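PDB 5AWO: isomaltodextranase from Arthrobacter globiformis, which hydrolyses alpha-1,6-glucosidic linkages in polysaccharides such as dextran, releasing successive isomaltose units from the non-reducing chain ends. Local coordinates for residues N42-S47 with A268-G273; V61-L66 with A111-A116; G185-F190 with E239-S244; R308-L313 with D513-F518; W405-F410 with K420-A425. All coordinates share one frame; numbering follows the deposited sequence. Where two conformers were deposited one is given.

Interaction 1 of 5, residues N42-S47 with A268-G273; sequences NIYGYS and ADADKG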
# COMPACT_ATOMS: atom_id res chain seq x y z
N ASN A 42 8.85 12.87 6.98
CA ASN A 42 10.06 12.64 6.21
C ASN A 42 10.80 13.93 5.94
O ASN A 42 10.19 14.97 5.78
CB ASN A 42 9.68 11.93 4.89
CG ASN A 42 10.90 11.51 4.06
OD1 ASN A 42 11.54 12.31 3.42
ND2 ASN A 42 11.19 10.19 4.04
N ILE A 43 12.13 13.85 5.90
CA ILE A 43 13.01 15.00 5.72
C ILE A 43 12.96 15.63 4.32
O ILE A 43 13.65 16.60 4.08
CB ILE A 43 14.50 14.63 6.01
CG1 ILE A 43 15.08 13.68 4.94
CG2 ILE A 43 14.66 14.05 7.41
CD1 ILE A 43 16.58 13.55 4.94
N TYR A 44 12.15 15.10 3.41
CA TYR A 44 12.17 15.57 2.01
C TYR A 44 11.84 17.06 1.88
O TYR A 44 12.37 17.70 0.99
CB TYR A 44 11.16 14.76 1.23
CG TYR A 44 11.12 14.95 -0.26
CD1 TYR A 44 11.94 14.19 -1.10
CD2 TYR A 44 10.20 15.85 -0.87
CE1 TYR A 44 11.88 14.33 -2.48
CE2 TYR A 44 10.13 15.97 -2.24
CZ TYR A 44 10.94 15.21 -3.04
OH TYR A 44 10.84 15.33 -4.40
N GLY A 45 11.01 17.61 2.76
CA GLY A 45 10.68 19.03 2.70
C GLY A 45 11.87 19.92 2.96
O GLY A 45 11.89 21.06 2.51
N TYR A 46 12.85 19.40 3.70
CA TYR A 46 14.13 20.07 3.83
C TYR A 46 15.02 19.75 2.64
O TYR A 46 15.53 20.64 1.95
CB TYR A 46 14.87 19.68 5.14
CG TYR A 46 16.19 20.43 5.23
CD1 TYR A 46 17.33 20.00 4.55
CD2 TYR A 46 16.27 21.64 5.92
CE1 TYR A 46 18.50 20.73 4.59
CE2 TYR A 46 17.45 22.34 5.99
CZ TYR A 46 18.55 21.91 5.29
OH TYR A 46 19.74 22.63 5.33
N SER A 47 15.26 18.47 2.39
CA SER A 47 16.36 18.10 1.53
C SER A 47 16.09 18.36 0.06
O SER A 47 17.02 18.64 -0.70
CB SER A 47 16.76 16.62 1.75
OG SER A 47 17.42 16.49 3.01
N ALA A 268 5.09 9.81 -9.66
CA ALA A 268 6.34 10.55 -9.69
C ALA A 268 6.58 11.25 -8.35
O ALA A 268 5.62 11.52 -7.60
CB ALA A 268 6.29 11.57 -10.81
N ASP A 269 7.83 11.57 -8.04
CA ASP A 269 8.16 12.19 -6.77
C ASP A 269 7.32 13.45 -6.52
O ASP A 269 7.03 14.21 -7.43
CB ASP A 269 9.63 12.65 -6.74
CG ASP A 269 10.64 11.51 -6.74
OD1 ASP A 269 10.30 10.31 -6.86
OD2 ASP A 269 11.86 11.82 -6.65
N ALA A 270 7.02 13.72 -5.25
CA ALA A 270 6.29 14.94 -4.91
C ALA A 270 6.97 16.20 -5.43
O ALA A 270 6.29 17.17 -5.80
CB ALA A 270 6.09 15.02 -3.39
N ASP A 271 8.29 16.24 -5.45
CA ASP A 271 9.05 17.35 -6.06
C ASP A 271 8.59 18.66 -5.41
O ASP A 271 8.45 18.71 -4.17
CB ASP A 271 8.87 17.26 -7.60
CG ASP A 271 9.84 18.12 -8.42
OD1 ASP A 271 9.51 19.30 -8.63
OD2 ASP A 271 10.88 17.62 -8.93
N LYS A 272 8.35 19.69 -6.21
CA LYS A 272 7.89 20.99 -5.72
C LYS A 272 6.44 20.99 -5.23
O LYS A 272 5.96 22.01 -4.75
CB LYS A 272 8.03 22.03 -6.85
CG LYS A 272 7.13 21.78 -8.02
CD LYS A 272 7.53 22.60 -9.24
CE LYS A 272 7.12 24.06 -9.12
NZ LYS A 272 5.64 24.22 -9.14
N GLY A 273 5.75 19.86 -5.32
CA GLY A 273 4.46 19.74 -4.70
C GLY A 273 3.40 20.46 -5.51
O GLY A 273 3.49 20.61 -6.75
O HOH W 1 12.59 14.26 -6.08

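Interaction 2 of 5, residues V61-L66 with A111-A116; sequences VNIDWL and ANYLAA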
# COMPACT_ATOMS: atom_id res chain seq x y z
N VAL A 61 15.50 19.54 15.50
CA VAL A 61 14.46 20.55 15.73
C VAL A 61 13.14 20.06 15.12
O VAL A 61 12.08 20.19 15.73
CB VAL A 61 14.89 21.94 15.24
CG1 VAL A 61 13.78 22.96 15.42
CG2 VAL A 61 16.10 22.43 16.06
N ASN A 62 13.20 19.43 13.95
CA ASN A 62 11.97 18.82 13.41
C ASN A 62 11.40 17.73 14.30
O ASN A 62 10.19 17.68 14.53
CB ASN A 62 12.20 18.27 12.00
CG ASN A 62 12.21 19.35 10.94
OD1 ASN A 62 13.26 19.73 10.39
ND2 ASN A 62 11.05 19.90 10.70
N ILE A 63 12.26 16.86 14.83
CA ILE A 63 11.80 15.82 15.73
C ILE A 63 11.10 16.43 16.97
O ILE A 63 10.05 15.96 17.40
CB ILE A 63 12.93 14.88 16.19
CG1 ILE A 63 13.37 14.00 15.01
CG2 ILE A 63 12.50 14.04 17.39
CD1 ILE A 63 14.63 13.21 15.29
N ASP A 64 11.73 17.45 17.55
CA ASP A 64 11.17 18.08 18.75
C ASP A 64 9.81 18.72 18.45
O ASP A 64 8.88 18.62 19.24
CB ASP A 64 12.15 19.10 19.34
CG ASP A 64 13.41 18.46 19.92
OD1 ASP A 64 13.38 17.25 20.19
OD2 ASP A 64 14.40 19.20 20.11
N TRP A 65 9.70 19.31 17.27
CA TRP A 65 8.43 19.87 16.79
C TRP A 65 7.39 18.77 16.60
O TRP A 65 6.27 18.90 17.05
CB TRP A 65 8.66 20.67 15.51
CG TRP A 65 7.45 20.95 14.66
CD1 TRP A 65 6.38 21.75 14.97
CD2 TRP A 65 7.20 20.42 13.36
NE1 TRP A 65 5.50 21.77 13.92
CE2 TRP A 65 5.99 20.98 12.91
CE3 TRP A 65 7.91 19.57 12.51
CZ2 TRP A 65 5.45 20.67 11.67
CZ3 TRP A 65 7.38 19.28 11.27
CH2 TRP A 65 6.16 19.82 10.86
N LEU A 66 7.78 17.65 15.98
CA LEU A 66 6.86 16.55 15.82
C LEU A 66 6.41 16.01 17.16
O LEU A 66 5.24 15.71 17.37
CB LEU A 66 7.47 15.39 15.02
CG LEU A 66 7.78 15.73 13.56
CD1 LEU A 66 8.71 14.68 13.02
CD2 LEU A 66 6.51 15.84 12.74
N ALA A 111 17.48 6.70 17.44
CA ALA A 111 16.37 5.82 17.76
C ALA A 111 15.99 5.94 19.25
O ALA A 111 14.82 5.93 19.60
CB ALA A 111 16.68 4.39 17.39
N ASN A 112 16.98 6.07 20.13
CA ASN A 112 16.67 6.28 21.55
C ASN A 112 16.08 7.66 21.85
O ASN A 112 15.16 7.78 22.69
CB ASN A 112 17.90 6.04 22.41
CG ASN A 112 17.57 6.12 23.89
OD1 ASN A 112 16.88 5.26 24.42
ND2 ASN A 112 18.03 7.18 24.54
N TYR A 113 16.59 8.71 21.20
CA TYR A 113 16.10 10.07 21.35
C TYR A 113 14.62 10.08 20.94
O TYR A 113 13.76 10.64 21.64
CB TYR A 113 16.93 11.03 20.49
CG TYR A 113 16.60 12.51 20.61
CD1 TYR A 113 15.51 13.06 19.93
CD2 TYR A 113 17.38 13.37 21.40
CE1 TYR A 113 15.22 14.41 20.03
CE2 TYR A 113 17.08 14.71 21.51
CZ TYR A 113 15.99 15.23 20.84
OH TYR A 113 15.70 16.58 20.96
N LEU A 114 14.32 9.44 19.81
CA LEU A 114 12.92 9.28 19.37
C LEU A 114 12.08 8.49 20.38
O LEU A 114 10.96 8.89 20.73
CB LEU A 114 12.88 8.65 17.96
CG LEU A 114 13.26 9.60 16.81
CD1 LEU A 114 13.82 8.88 15.59
CD2 LEU A 114 12.08 10.47 16.41
N ALA A 115 12.61 7.39 20.88
CA ALA A 115 11.91 6.58 21.89
C ALA A 115 11.52 7.40 23.12
O ALA A 115 10.40 7.26 23.63
CB ALA A 115 12.77 5.40 22.30
N ALA A 116 12.40 8.30 23.55
CA ALA A 116 12.11 9.13 24.74
C ALA A 116 10.93 10.06 24.48
O ALA A 116 10.28 10.56 25.42
CB ALA A 116 13.34 9.94 25.16

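Interaction 3 of 5, residues G185-F190 with E239-S244; sequences GYVRYF and EDMEVS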
# COMPACT_ATOMS: atom_id res chain seq x y z
N GLY A 185 21.80 -9.09 6.36
CA GLY A 185 22.38 -8.41 7.49
C GLY A 185 22.09 -6.91 7.53
O GLY A 185 21.93 -6.34 8.61
N TYR A 186 22.05 -6.27 6.35
CA TYR A 186 21.77 -4.82 6.26
C TYR A 186 20.33 -4.52 6.70
O TYR A 186 20.08 -3.61 7.48
CB TYR A 186 22.00 -4.27 4.84
CG TYR A 186 22.67 -2.90 4.79
CD1 TYR A 186 22.53 -1.99 5.81
CD2 TYR A 186 23.44 -2.55 3.69
CE1 TYR A 186 23.16 -0.76 5.77
CE2 TYR A 186 24.08 -1.33 3.61
CZ TYR A 186 23.96 -0.44 4.67
OH TYR A 186 24.64 0.76 4.65
N VAL A 187 19.42 -5.34 6.21
CA VAL A 187 18.00 -5.23 6.54
C VAL A 187 17.81 -5.46 8.05
O VAL A 187 17.16 -4.68 8.73
CB VAL A 187 17.16 -6.14 5.66
CG1 VAL A 187 15.72 -6.15 6.12
CG2 VAL A 187 17.25 -5.68 4.21
N ARG A 188 18.39 -6.55 8.55
CA ARG A 188 18.29 -6.81 10.00
C ARG A 188 19.00 -5.79 10.88
O ARG A 188 18.56 -5.52 11.99
CB ARG A 188 18.75 -8.22 10.33
CG ARG A 188 17.85 -9.31 9.78
CD ARG A 188 18.03 -10.66 10.46
NE ARG A 188 17.27 -11.72 9.79
CZ ARG A 188 17.76 -12.57 8.88
NH1 ARG A 188 19.03 -12.54 8.50
NH2 ARG A 188 16.97 -13.49 8.35
N TYR A 189 20.07 -5.19 10.39
CA TYR A 189 20.74 -4.11 11.08
C TYR A 189 19.78 -2.98 11.43
O TYR A 189 19.71 -2.52 12.57
CB TYR A 189 21.89 -3.62 10.23
CG TYR A 189 22.62 -2.37 10.64
CD1 TYR A 189 23.59 -2.39 11.66
CD2 TYR A 189 22.38 -1.17 9.99
CE1 TYR A 189 24.27 -1.25 12.00
CE2 TYR A 189 23.08 -0.03 10.31
CZ TYR A 189 24.03 -0.07 11.33
OH TYR A 189 24.75 1.08 11.65
N PHE A 190 18.98 -2.55 10.46
CA PHE A 190 18.00 -1.51 10.76
C PHE A 190 16.85 -2.02 11.60
O PHE A 190 16.42 -1.37 12.55
CB PHE A 190 17.51 -0.85 9.45
CG PHE A 190 18.58 -0.03 8.77
CD1 PHE A 190 19.16 1.03 9.42
CD2 PHE A 190 19.03 -0.33 7.49
CE1 PHE A 190 20.15 1.77 8.81
CE2 PHE A 190 20.03 0.41 6.88
CZ PHE A 190 20.60 1.46 7.55
N GLU A 239 8.20 -9.86 9.83
CA GLU A 239 6.97 -9.21 10.26
C GLU A 239 7.21 -7.97 11.10
O GLU A 239 6.26 -7.32 11.51
CB GLU A 239 6.11 -10.21 11.07
CG GLU A 239 5.63 -11.36 10.22
CD GLU A 239 4.54 -10.94 9.23
OE1 GLU A 239 3.40 -10.93 9.65
OE2 GLU A 239 4.83 -10.76 8.04
N ASP A 240 8.46 -7.66 11.42
CA ASP A 240 8.75 -6.59 12.35
C ASP A 240 8.98 -5.25 11.67
O ASP A 240 8.79 -4.22 12.29
CB ASP A 240 9.94 -6.95 13.27
CG ASP A 240 9.55 -7.96 14.35
OD1 ASP A 240 8.65 -8.75 14.12
OD2 ASP A 240 10.15 -7.97 15.43
N MET A 241 9.40 -5.28 10.41
CA MET A 241 9.78 -4.06 9.69
C MET A 241 9.07 -4.03 8.35
O MET A 241 9.05 -4.99 7.59
CB MET A 241 11.29 -4.00 9.48
CG MET A 241 11.74 -2.62 8.98
SD MET A 241 13.54 -2.41 9.08
CE MET A 241 13.94 -3.62 7.80
N GLU A 242 8.44 -2.88 8.10
CA GLU A 242 7.66 -2.66 6.89
C GLU A 242 8.56 -2.31 5.70
O GLU A 242 9.48 -1.51 5.83
CB GLU A 242 6.64 -1.53 7.16
CG GLU A 242 5.55 -1.39 6.09
CD GLU A 242 4.35 -0.58 6.56
OE1 GLU A 242 4.53 0.36 7.37
OE2 GLU A 242 3.24 -0.93 6.10
N VAL A 243 8.27 -2.92 4.56
CA VAL A 243 9.11 -2.80 3.37
C VAL A 243 8.42 -1.87 2.37
O VAL A 243 7.41 -2.25 1.76
CB VAL A 243 9.36 -4.20 2.75
CG1 VAL A 243 10.13 -4.12 1.44
CG2 VAL A 243 10.11 -5.13 3.73
N SER A 244 8.98 -0.67 2.22
CA SER A 244 8.51 0.34 1.25
C SER A 244 9.39 0.34 0.02
O SER A 244 10.61 0.52 0.10
CB SER A 244 8.52 1.71 1.92
OG SER A 244 8.50 2.76 0.97

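Interaction 4 of 5, residues R308-L313 with D513-F518; sequences RGQLIL and DPLVTF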
# COMPACT_ATOMS: atom_id res chain seq x y z
N ARG A 308 -6.18 -5.77 1.88
CA ARG A 308 -5.58 -6.56 2.93
C ARG A 308 -4.80 -7.74 2.37
O ARG A 308 -5.37 -8.58 1.64
CB ARG A 308 -6.64 -7.07 3.92
CG ARG A 308 -7.49 -5.97 4.58
CD ARG A 308 -6.67 -4.80 5.11
NE ARG A 308 -7.55 -3.80 5.74
CZ ARG A 308 -7.88 -3.77 7.03
NH1 ARG A 308 -7.40 -4.66 7.91
NH2 ARG A 308 -8.68 -2.82 7.49
N GLY A 309 -3.52 -7.77 2.70
CA GLY A 309 -2.58 -8.81 2.29
C GLY A 309 -1.98 -8.66 0.92
O GLY A 309 -1.11 -9.44 0.57
N GLN A 310 -2.41 -7.64 0.16
CA GLN A 310 -1.85 -7.33 -1.16
C GLN A 310 -0.82 -6.20 -0.97
O GLN A 310 0.05 -6.34 -0.14
CB GLN A 310 -2.97 -7.04 -2.17
CG GLN A 310 -3.98 -8.18 -2.28
CD GLN A 310 -3.33 -9.51 -2.69
OE1 GLN A 310 -2.54 -9.55 -3.65
NE2 GLN A 310 -3.68 -10.58 -1.97
N LEU A 311 -0.96 -5.06 -1.66
CA LEU A 311 -0.03 -3.96 -1.47
C LEU A 311 -0.76 -2.73 -0.89
O LEU A 311 -1.94 -2.48 -1.18
CB LEU A 311 0.61 -3.57 -2.79
CG LEU A 311 1.76 -4.46 -3.25
CD1 LEU A 311 2.06 -4.22 -4.70
CD2 LEU A 311 2.98 -4.24 -2.37
N ILE A 312 -0.03 -1.98 -0.09
CA ILE A 312 -0.41 -0.61 0.25
C ILE A 312 0.16 0.34 -0.82
O ILE A 312 1.35 0.29 -1.13
CB ILE A 312 0.07 -0.23 1.66
CG1 ILE A 312 -0.71 -1.02 2.72
CG2 ILE A 312 -0.11 1.27 1.92
CD1 ILE A 312 -0.10 -1.07 4.07
N LEU A 313 -0.70 1.14 -1.43
CA LEU A 313 -0.26 2.10 -2.44
C LEU A 313 0.23 3.39 -1.79
O LEU A 313 -0.40 3.93 -0.90
CB LEU A 313 -1.39 2.37 -3.43
CG LEU A 313 -2.06 1.15 -4.05
CD1 LEU A 313 -3.08 1.56 -5.10
CD2 LEU A 313 -1.06 0.17 -4.65
N ASP A 513 -3.37 -18.91 -6.88
CA ASP A 513 -4.79 -19.17 -6.89
C ASP A 513 -5.57 -17.86 -6.78
O ASP A 513 -5.31 -17.06 -5.88
CB ASP A 513 -5.14 -20.08 -5.72
CG ASP A 513 -4.49 -21.45 -5.84
OD1 ASP A 513 -4.31 -21.90 -6.99
OD2 ASP A 513 -4.11 -22.01 -4.79
N PRO A 514 -6.54 -17.65 -7.66
CA PRO A 514 -7.34 -16.40 -7.53
C PRO A 514 -8.10 -16.36 -6.22
O PRO A 514 -8.60 -17.39 -5.75
CB PRO A 514 -8.30 -16.45 -8.71
CG PRO A 514 -7.99 -17.66 -9.49
CD PRO A 514 -7.01 -18.51 -8.76
N LEU A 515 -8.19 -15.18 -5.62
CA LEU A 515 -8.84 -15.05 -4.33
C LEU A 515 -9.38 -13.64 -4.10
O LEU A 515 -9.00 -12.68 -4.79
CB LEU A 515 -7.88 -15.45 -3.18
CG LEU A 515 -6.56 -14.64 -3.04
CD1 LEU A 515 -6.74 -13.30 -2.32
CD2 LEU A 515 -5.45 -15.46 -2.37
N VAL A 516 -10.24 -13.55 -3.10
CA VAL A 516 -10.78 -12.30 -2.57
C VAL A 516 -10.65 -12.32 -1.08
O VAL A 516 -10.92 -13.34 -0.42
CB VAL A 516 -12.27 -12.09 -2.94
CG1 VAL A 516 -12.81 -10.78 -2.38
CG2 VAL A 516 -12.45 -12.13 -4.44
N THR A 517 -10.20 -11.20 -0.51
CA THR A 517 -10.03 -11.08 0.93
C THR A 517 -10.87 -9.94 1.49
O THR A 517 -10.84 -8.81 0.97
CB THR A 517 -8.54 -10.86 1.32
OG1 THR A 517 -7.78 -12.01 0.90
CG2 THR A 517 -8.35 -10.63 2.78
N PHE A 518 -11.58 -10.26 2.56
CA PHE A 518 -12.44 -9.34 3.30
C PHE A 518 -11.91 -9.21 4.71
O PHE A 518 -11.52 -10.20 5.33
CB PHE A 518 -13.88 -9.86 3.41
CG PHE A 518 -14.55 -10.12 2.09
CD1 PHE A 518 -15.30 -9.14 1.46
CD2 PHE A 518 -14.48 -11.39 1.51
CE1 PHE A 518 -15.95 -9.38 0.27
CE2 PHE A 518 -15.12 -11.64 0.32
CZ PHE A 518 -15.86 -10.65 -0.31
O HOH W 2 -5.23 -11.06 0.48

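Interaction 5 of 5, residues W405-F410 with K420-A425; sequences WGVALF and KTIDFA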
# COMPACT_ATOMS: atom_id res chain seq x y z
N TRP A 405 -18.20 2.52 5.95
CA TRP A 405 -17.45 2.89 4.76
C TRP A 405 -16.84 4.27 4.88
O TRP A 405 -17.37 5.16 5.56
CB TRP A 405 -18.39 2.94 3.57
CG TRP A 405 -18.99 1.59 3.18
CD1 TRP A 405 -19.92 0.85 3.87
CD2 TRP A 405 -18.69 0.85 1.99
NE1 TRP A 405 -20.19 -0.31 3.18
CE2 TRP A 405 -19.45 -0.33 2.03
CE3 TRP A 405 -17.82 1.05 0.90
CZ2 TRP A 405 -19.39 -1.29 1.02
CZ3 TRP A 405 -17.78 0.09 -0.11
CH2 TRP A 405 -18.55 -1.06 -0.04
N GLY A 406 -15.74 4.45 4.16
CA GLY A 406 -15.23 5.76 3.82
C GLY A 406 -15.56 6.04 2.36
O GLY A 406 -15.28 5.20 1.49
N VAL A 407 -16.16 7.20 2.07
CA VAL A 407 -16.51 7.59 0.72
C VAL A 407 -15.90 8.97 0.45
O VAL A 407 -16.12 9.90 1.24
CB VAL A 407 -18.05 7.64 0.53
CG1 VAL A 407 -18.43 8.16 -0.85
CG2 VAL A 407 -18.67 6.27 0.82
N ALA A 408 -15.15 9.11 -0.65
CA ALA A 408 -14.48 10.39 -0.99
C ALA A 408 -14.80 10.80 -2.41
O ALA A 408 -14.81 9.99 -3.33
CB ALA A 408 -12.99 10.26 -0.77
N LEU A 409 -15.12 12.10 -2.56
CA LEU A 409 -15.55 12.66 -3.82
C LEU A 409 -14.60 13.83 -4.15
O LEU A 409 -14.28 14.62 -3.26
CB LEU A 409 -16.97 13.18 -3.71
CG LEU A 409 -18.02 12.20 -3.20
CD1 LEU A 409 -19.34 12.90 -2.94
CD2 LEU A 409 -18.23 11.04 -4.14
N PHE A 410 -14.16 13.90 -5.42
CA PHE A 410 -13.13 14.85 -5.84
C PHE A 410 -13.57 15.58 -7.09
O PHE A 410 -14.22 15.00 -7.94
CB PHE A 410 -11.81 14.11 -6.13
CG PHE A 410 -11.25 13.39 -4.95
CD1 PHE A 410 -10.38 14.02 -4.08
CD2 PHE A 410 -11.56 12.06 -4.72
CE1 PHE A 410 -9.88 13.39 -2.96
CE2 PHE A 410 -11.01 11.40 -3.64
CZ PHE A 410 -10.18 12.05 -2.75
N LYS A 420 -20.51 15.42 -7.76
CA LYS A 420 -20.10 14.04 -7.69
C LYS A 420 -20.98 13.31 -6.70
O LYS A 420 -21.31 13.87 -5.65
CB LYS A 420 -18.64 13.94 -7.22
CG LYS A 420 -17.62 14.62 -8.12
CD LYS A 420 -17.52 13.96 -9.48
CE LYS A 420 -16.43 14.57 -10.33
NZ LYS A 420 -16.41 14.06 -11.73
N THR A 421 -21.31 12.06 -7.01
CA THR A 421 -22.26 11.28 -6.20
C THR A 421 -21.84 9.82 -6.17
O THR A 421 -21.40 9.27 -7.20
CB THR A 421 -23.67 11.39 -6.79
OG1 THR A 421 -24.11 12.76 -6.74
CG2 THR A 421 -24.66 10.54 -6.04
N ILE A 422 -21.98 9.22 -5.00
CA ILE A 422 -21.89 7.77 -4.84
C ILE A 422 -23.22 7.29 -4.26
O ILE A 422 -23.65 7.73 -3.19
CB ILE A 422 -20.69 7.36 -3.96
CG1 ILE A 422 -19.39 7.41 -4.79
CG2 ILE A 422 -20.85 5.96 -3.37
CD1 ILE A 422 -19.29 6.34 -5.84
N ASP A 423 -23.85 6.38 -4.99
CA ASP A 423 -25.14 5.83 -4.60
C ASP A 423 -24.92 4.49 -3.91
O ASP A 423 -24.17 3.63 -4.42
CB ASP A 423 -25.98 5.64 -5.85
CG ASP A 423 -27.40 5.24 -5.51
OD1 ASP A 423 -27.67 4.03 -5.24
OD2 ASP A 423 -28.25 6.14 -5.49
N PHE A 424 -25.50 4.33 -2.73
CA PHE A 424 -25.16 3.19 -1.88
C PHE A 424 -25.66 1.86 -2.44
O PHE A 424 -25.05 0.83 -2.17
CB PHE A 424 -25.62 3.39 -0.43
CG PHE A 424 -25.09 4.66 0.21
CD1 PHE A 424 -23.91 5.25 -0.24
CD2 PHE A 424 -25.80 5.31 1.22
CE1 PHE A 424 -23.43 6.41 0.36
CE2 PHE A 424 -25.31 6.46 1.82
CZ PHE A 424 -24.13 7.02 1.37
N ALA A 425 -26.74 1.91 -3.21
CA ALA A 425 -27.25 0.72 -3.89
C ALA A 425 -26.56 0.51 -5.23
O ALA A 425 -25.94 -0.54 -5.45
CB ALA A 425 -28.76 0.81 -4.08

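Interaction 1 of 5, residues N42-S47 with A268-G273
The ring of Tyr44 reaches from the start of helix 44-50, at the C-terminal end of the strands of the family 27 TIM barrel, to the loop after strand 263-265 and lays its hydroxyl end against the backbone of Ala270 and Asp271. The side chain extends with CG anti to the backbone N (chi1 -173°), which sends the ring across to the type II' beta turn from Ala270 to Gly273. There Asp271 N comes to the ring edge, near its plane, and donates a bent hydrogen bond to Tyr44 OH at 2.9 Å. Beside it, Ala270 CB packs obliquely on Tyr44 CE2 at 4.3 Å. A phenylalanine at this position would probably leave Asp271 N, and a water that links Tyr44 OH to Asp269, without their common partner and the turn less firmly fixed. On its own side Tyr44 is steadied by Asn42, whose OD1 accepts from Tyr44 N as a capping bond. Asp269 OD1 forms a salt bridge with Arg265, and the Asp269 side chain lies about 6 Å from that of Asp201, the probable nucleophile, which places the contact beside the active site. The water sits in the plane of the tyrosine ring, 2.7 Å from Tyr44 OH, and donates to Asp269 OD2.

Interaction 2 of 5, residues V61-L66 with A111-A116
Tyr113 OH donates a short hydrogen bond of 2.5 Å to Asp64 OD1, which accepts through its syn lone pair. The carboxylate meets the ring at its edge, and the two planes are nearly coplanar, 29° apart. Lys60 also reaches this polar group, forming a salt bridge with Asp64 OD2 and a hydrogen bond with Tyr113 OH. The apolar contacts centre on Ile63 CG2, which touches the edge of the same ring at Tyr113 CE1 (3.8 Å) and packs on Leu114 CD2 (3.7 Å); the Ile63 and Leu114 side chains cross at about a right angle. An alanine in place of Tyr113 would probably cost Asp64 its hydroxyl partner and open a gap beside Ile63. The helical segments run nearly parallel, their axes 10.9 Å apart and crossing at -22°, as successive outer helices of a TIM barrel do. Beneath them, Ile63 of helix 56-68 and Leu114 of helix 107-116 both rest on Ala78 of strand 77-79.

Interaction 3 of 5, residues G185-F190 with E239-S244
Met241 reaches from just ahead of strand 242-245 toward helix 179-192, where its thioether end lies against one helical turn, between Val187 and Phe190. The chain leaves the backbone extended, with CG anti to the backbone N (chi1 -169°) and the next torsion also extended. It then bends at the sulfur, chi3 68°, and this last turn carries the methyl to Val187. Met241 CE meets Val187 in two ways: it packs against the CG1 branch at 3.5 Å and lies equally near the carbonyl, 3.5 Å from Val187 O. The valine and methionine side chains cross at a slant, and the methyl meets the CG1 branch. Phe190 offers its base instead of its ring. Met241 SD approaches Phe190 CB at 4.3 Å, whereas the aromatic end leads away to meet Trp107 edge-to-face and Leu198 of strand 197-200. No hydrogen bond joins the two segments; the contact is made by apolar groups and one backbone carbonyl, all buried. Val187 also touches Ala236 and Ala237 of helix 223-237, and Met241 rests on Leu198. Such packing of apolar side chains between the strands and the surrounding helices is characteristic of the hydrophobic layer outside the barrel wall of a TIM barrel, here at the N-terminal end of strand 242-245.

Interaction 4 of 5, residues R308-L313 with D513-F518
Thr517 faces Arg308 across the junction of the catalytic barrel with the carbohydrate-binding module, and its branches divide the work. Thr517 CB lies 3.9 Å from Arg308 O. From there Thr517 CG2, anti to the backbone N, lies beside the same oxygen, 3.8 Å from Arg308 O, and reaches Arg308 CB at 4.1 Å. The other branch is the polar one: Thr517 OG1 is hydrogen-bonded to a water at 2.8 Å and also to Thr590. That water donates to Arg308 O (2.7 Å) and accepts from Gln310 NE2 (2.9 Å), so it joins three residues that make no direct hydrogen bond to one another across the interface. Gln310 NE2 meanwhile sits against Leu515 CD1 at 4.1 Å. The guanidinium of Arg308 turns away and is held by the carbonyls of Gly371 and Arg33. On the module side, strand 515-522 is flanked by strand 585-592, whose Leu586 and Leu588 touch Arg308; on the barrel side, Gln310, just ahead of strand 312-314, packs on Leu258 of helix 251-260.

Interaction 5 of 5, residues W405-F410 with K420-A425
Strands 405-410 and 420-423 run antiparallel at 155°, 7.2 Å apart at their closest, with no hydrogen bond between them, so they meet through side chains as the two layers of a beta sandwich. Val407, Leu409 and Ile422 meet between the layers. Val407 CG1 presses on Ile422 CB at 3.9 Å, while Leu409 spreads its methyls: CD2 packs on Ile422 CG1 (3.9 Å), and CD1 lies 3.5 Å from Lys420 O. Leu409 CB and Lys420 CB are 4.0 Å apart. The lysine chain bends at its second torsion (chi2 -65°) and drapes over Phe410 O, which its CE approaches to 3.3 Å; this buried oxygen has no hydrogen-bonding partner in the model. The ammonium group of Lys420 goes on to a salt bridge with Glu394. Within the C-terminal sandwich domain, strand 405-410 lies between strands 395-399 and 460-466, whereas strand 418-423 pairs with strand 450-455 in the facing layer.

How the interactions relate
From the N terminus, interaction 1 opens at the end of the first barrel strand and closes more than 200 residues later beyond strand 263-265, so interactions 2 and 3 both nest inside its loop, one after the other. Interaction 2 pairs two outer helices; interaction 3 fastens a further helix to the barrel wall. Interaction 4 opens after interaction 1 has closed and reaches forward to the carbohydrate-binding module, enclosing interaction 5, which joins the layers of the intervening sandwich domain. None of the loops cross. Interactions 3 and 4 touch within the barrel, where Glu242 OE2 lies 3.9 Å from Ile312 CD1, whereas the centres of interactions 2 and 5 are about 39 Å apart.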